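Local coordinates for uncharacterized protein (Bacteroides fragilis, PDB 3EWL) that is of unknown function, though its C-terminal thioredoxin-like domain, the part in this chain, carries a CxxC pair that suggests a thiol-disulfide redox role, at residues M5-F10 against K120-K125. Residues are numbered along the deposited sequence; the frame is centred on the assembly and turned at random.
Sequences MKAADF and KRVILK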
HETATM    1  N   MSE A   5      -6.186  15.085   4.177  1.00 28.00           N
HETATM    2  CA  MSE A   5      -7.286  14.434   4.910  1.00 28.37           C
HETATM    3  C   MSE A   5      -6.844  13.201   5.655  1.00 26.88           C
HETATM    4  O   MSE A   5      -5.839  12.615   5.306  1.00 25.98           O
HETATM    5  CB  MSE A   5      -8.432  14.034   3.972  1.00 28.14           C
HETATM    6  CG  MSE A   5      -8.926  15.160   3.145  1.00 31.96           C
HETATM    7 SE   MSE A   5      -9.885  16.497   4.218  0.85 36.73          SE
HETATM    8  CE  MSE A   5     -10.838  17.178   2.615  1.00 38.57           C
ATOM      9  N   LYS A   6      -7.609  12.829   6.689  1.00 26.78           N
ATOM     10  CA  LYS A   6      -7.511  11.498   7.286  1.00 26.56           C
ATOM     11  C   LYS A   6      -7.792  10.425   6.202  1.00 25.83           C
ATOM     12  O   LYS A   6      -8.874  10.369   5.612  1.00 25.84           O
ATOM     13  CB  LYS A   6      -8.476  11.351   8.470  1.00 27.50           C
ATOM     14  CG  LYS A   6      -8.386   9.996   9.160  1.00 29.53           C
ATOM     15  CD  LYS A   6      -9.006   9.985  10.562  1.00 36.91           C
ATOM     16  CE  LYS A   6     -10.400   9.364  10.521  1.00 39.92           C
ATOM     17  NZ  LYS A   6     -10.619   8.315  11.559  1.00 42.67           N
ATOM     18  N   ALA A   7      -6.790   9.598   5.933  1.00 24.08           N
ATOM     19  CA  ALA A   7      -6.922   8.528   4.968  1.00 22.41           C
ATOM     20  C   ALA A   7      -8.123   7.670   5.383  1.00 21.94           C
ATOM     21  O   ALA A   7      -8.280   7.377   6.575  1.00 20.84           O
ATOM     22  CB  ALA A   7      -5.674   7.705   4.970  1.00 21.40           C
ATOM     23  N   ALA A   8      -9.006   7.341   4.430  1.00 20.69           N
ATOM     24  CA  ALA A   8     -10.111   6.414   4.704  1.00 21.23           C
ATOM     25  C   ALA A   8      -9.638   5.049   5.264  1.00 21.26           C
ATOM     26  O   ALA A   8      -8.705   4.417   4.751  1.00 19.60           O
ATOM     27  CB  ALA A   8     -10.991   6.206   3.464  1.00 20.45           C
ATOM     28  N   ASP A   9     -10.295   4.617   6.339  1.00 22.03           N
ATOM     29  CA  ASP A   9     -10.015   3.343   6.959  1.00 22.20           C
ATOM     30  C   ASP A   9     -10.790   2.224   6.259  1.00 22.70           C
ATOM     31  O   ASP A   9     -11.885   2.443   5.700  1.00 23.03           O
ATOM     32  CB  ASP A   9     -10.360   3.430   8.452  1.00 23.41           C
ATOM     33  CG  ASP A   9      -9.617   2.407   9.294  1.00 23.75           C
ATOM     34  OD1 ASP A   9      -8.691   1.740   8.750  1.00 24.18           O
ATOM     35  OD2 ASP A   9      -9.966   2.264  10.509  1.00 21.44           O
ATOM     36  N   PHE A  10     -10.208   1.035   6.267  1.00 21.76           N
ATOM     37  CA  PHE A  10     -10.829  -0.174   5.696  1.00 21.79           C
ATOM     38  C   PHE A  10     -10.218  -1.406   6.350  1.00 20.84           C
ATOM     39  O   PHE A  10      -9.161  -1.328   6.995  1.00 20.65           O
ATOM     40  CB  PHE A  10     -10.569  -0.254   4.179  1.00 20.49           C
ATOM     41  CG  PHE A  10      -9.131  -0.089   3.817  1.00 20.85           C
ATOM     42  CD1 PHE A  10      -8.299  -1.202   3.653  1.00 21.67           C
ATOM     43  CD2 PHE A  10      -8.595   1.182   3.634  1.00 19.44           C
ATOM     44  CE1 PHE A  10      -6.955  -1.040   3.325  1.00 20.06           C
ATOM     45  CE2 PHE A  10      -7.221   1.353   3.320  1.00 19.33           C
ATOM     46  CZ  PHE A  10      -6.424   0.242   3.160  1.00 19.26           C
ATOM     47  N   LYS A 120      -2.023   8.905  10.137  1.00 30.90           N
ATOM     48  CA  LYS A 120      -2.749   8.371   8.986  1.00 29.88           C
ATOM     49  C   LYS A 120      -3.344   9.496   8.183  1.00 29.89           C
ATOM     50  O   LYS A 120      -4.357   9.325   7.485  1.00 29.93           O
ATOM     51  CB  LYS A 120      -3.866   7.420   9.420  1.00 29.86           C
ATOM     52  CG  LYS A 120      -3.407   6.201  10.128  1.00 30.33           C
ATOM     53  CD  LYS A 120      -2.264   5.565   9.401  1.00 31.92           C
ATOM     54  CE  LYS A 120      -1.404   4.782  10.374  1.00 34.17           C
ATOM     55  NZ  LYS A 120      -1.788   3.396  10.276  1.00 33.43           N
ATOM     56  N   ARG A 121      -2.735  10.667   8.281  1.00 29.28           N
ATOM     57  CA  ARG A 121      -3.126  11.743   7.402  1.00 29.18           C
ATOM     58  C   ARG A 121      -2.482  11.556   6.022  1.00 28.50           C
ATOM     59  O   ARG A 121      -1.326  11.134   5.948  1.00 27.25           O
ATOM     60  CB  ARG A 121      -2.739  13.067   8.031  1.00 31.06           C
ATOM     61  CG  ARG A 121      -2.442  14.099   6.997  1.00 36.20           C
ATOM     62  CD  ARG A 121      -3.192  15.350   7.294  1.00 45.62           C
ATOM     63  NE  ARG A 121      -2.505  16.157   8.295  1.00 48.72           N
ATOM     64  CZ  ARG A 121      -2.721  17.456   8.437  1.00 51.16           C
ATOM     65  NH1 ARG A 121      -3.595  18.069   7.629  1.00 49.18           N
ATOM     66  NH2 ARG A 121      -2.056  18.136   9.381  1.00 52.05           N
ATOM     67  N   VAL A 122      -3.224  11.840   4.936  1.00 27.24           N
ATOM     68  CA  VAL A 122      -2.679  11.699   3.589  1.00 26.17           C
ATOM     69  C   VAL A 122      -1.670  12.834   3.333  1.00 26.74           C
ATOM     70  O   VAL A 122      -2.053  14.011   3.286  1.00 27.40           O
ATOM     71  CB  VAL A 122      -3.784  11.736   2.512  1.00 25.76           C
ATOM     72  CG1 VAL A 122      -3.160  11.776   1.139  1.00 26.68           C
ATOM     73  CG2 VAL A 122      -4.755  10.543   2.643  1.00 22.81           C
ATOM     74  N   ILE A 123      -0.381  12.512   3.252  1.00 26.42           N
ATOM     75  CA  ILE A 123       0.615  13.564   3.018  1.00 26.10           C
ATOM     76  C   ILE A 123       1.068  13.583   1.557  1.00 25.45           C
ATOM     77  O   ILE A 123       1.441  14.620   1.041  1.00 25.69           O
ATOM     78  CB  ILE A 123       1.842  13.576   4.041  1.00 27.12           C
ATOM     79  CG1 ILE A 123       2.619  12.295   4.036  1.00 27.70           C
ATOM     80  CG2 ILE A 123       1.446  13.930   5.492  1.00 26.53           C
ATOM     81  CD1 ILE A 123       3.963  12.433   4.782  1.00 30.47           C
ATOM     82  N   LEU A 124       1.044  12.438   0.876  1.00 23.65           N
ATOM     83  CA  LEU A 124       1.172  12.454  -0.583  1.00 23.01           C
ATOM     84  C   LEU A 124       0.046  11.617  -1.141  1.00 23.35           C
ATOM     85  O   LEU A 124      -0.140  10.461  -0.719  1.00 23.15           O
ATOM     86  CB  LEU A 124       2.528  11.913  -1.088  1.00 21.18           C
ATOM     87  CG  LEU A 124       3.832  12.660  -0.821  1.00 22.22           C
ATOM     88  CD1 LEU A 124       5.004  11.858  -1.403  1.00 21.17           C
ATOM     89  CD2 LEU A 124       3.817  14.076  -1.440  1.00 21.57           C
ATOM     90  N   LYS A 125      -0.690  12.206  -2.086  1.00 24.00           N
ATOM     91  CA  LYS A 125      -1.856  11.583  -2.708  1.00 25.13           C
ATOM     92  C   LYS A 125      -1.579  11.084  -4.147  1.00 25.41           C
ATOM     93  O   LYS A 125      -1.085  11.840  -4.962  1.00 26.26           O
ATOM     94  CB  LYS A 125      -3.048  12.555  -2.682  1.00 24.73           C
ATOM     95  CG  LYS A 125      -4.037  12.302  -3.829  1.00 27.98           C
ATOM     96  CD  LYS A 125      -5.443  12.696  -3.546  1.00 30.99           C
ATOM     97  CE  LYS A 125      -6.311  12.034  -4.605  1.00 32.31           C
ATOM     98  NZ  LYS A 125      -7.682  11.983  -4.111  1.00 35.35           N
TER
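A single antiparallel beta bridge pairs Lys6 with Arg121, laying the extended N-terminal arm of this thioredoxin-like domain against the start of strand 122-124, the outermost strand on its side of the central sheet. Lys6 and Arg121 form a non-hydrogen-bonded pair, their CA atoms 4.4 Å apart, flanked by the two backbone bonds that hold the segments together. Val122 N reaches Met5 O at 2.8 Å in an almost straight bond (177° at the hydrogen), while Ala7 N gives its hydrogen to Lys120 O at 2.9 Å. Met5 O also receives a CA-H contact from Arg121, whose CA lies 3.5 Å from that oxygen. Lys120 has a left-handed backbone conformation in the turn just before the strand.

Side chains add one small apolar touch. With CG1 anti to its backbone N (chi1 172°), Val122 turns CG2 to the arm, where this methyl lies 3.8 Å from both CA and CB of Ala7. The Lys6 and Arg121 side chains leave their backbones away from the interface; Arg121 NH1 bonds to Gly4 O, a further tie to the arm, and Lys120 NZ is taken up by Leu25 O.

Both Ala7 and Val122 are buried and pack on Leu116 of strand 112-116, with Tyr105 also against Ala7. Beyond the bridge, Ile123 and Leu124 form a classic beta bulge opposite Leu115 and touch Tyr135 and Gln131 of helix 129-137, respectively, while the arm runs on to strand 11-13.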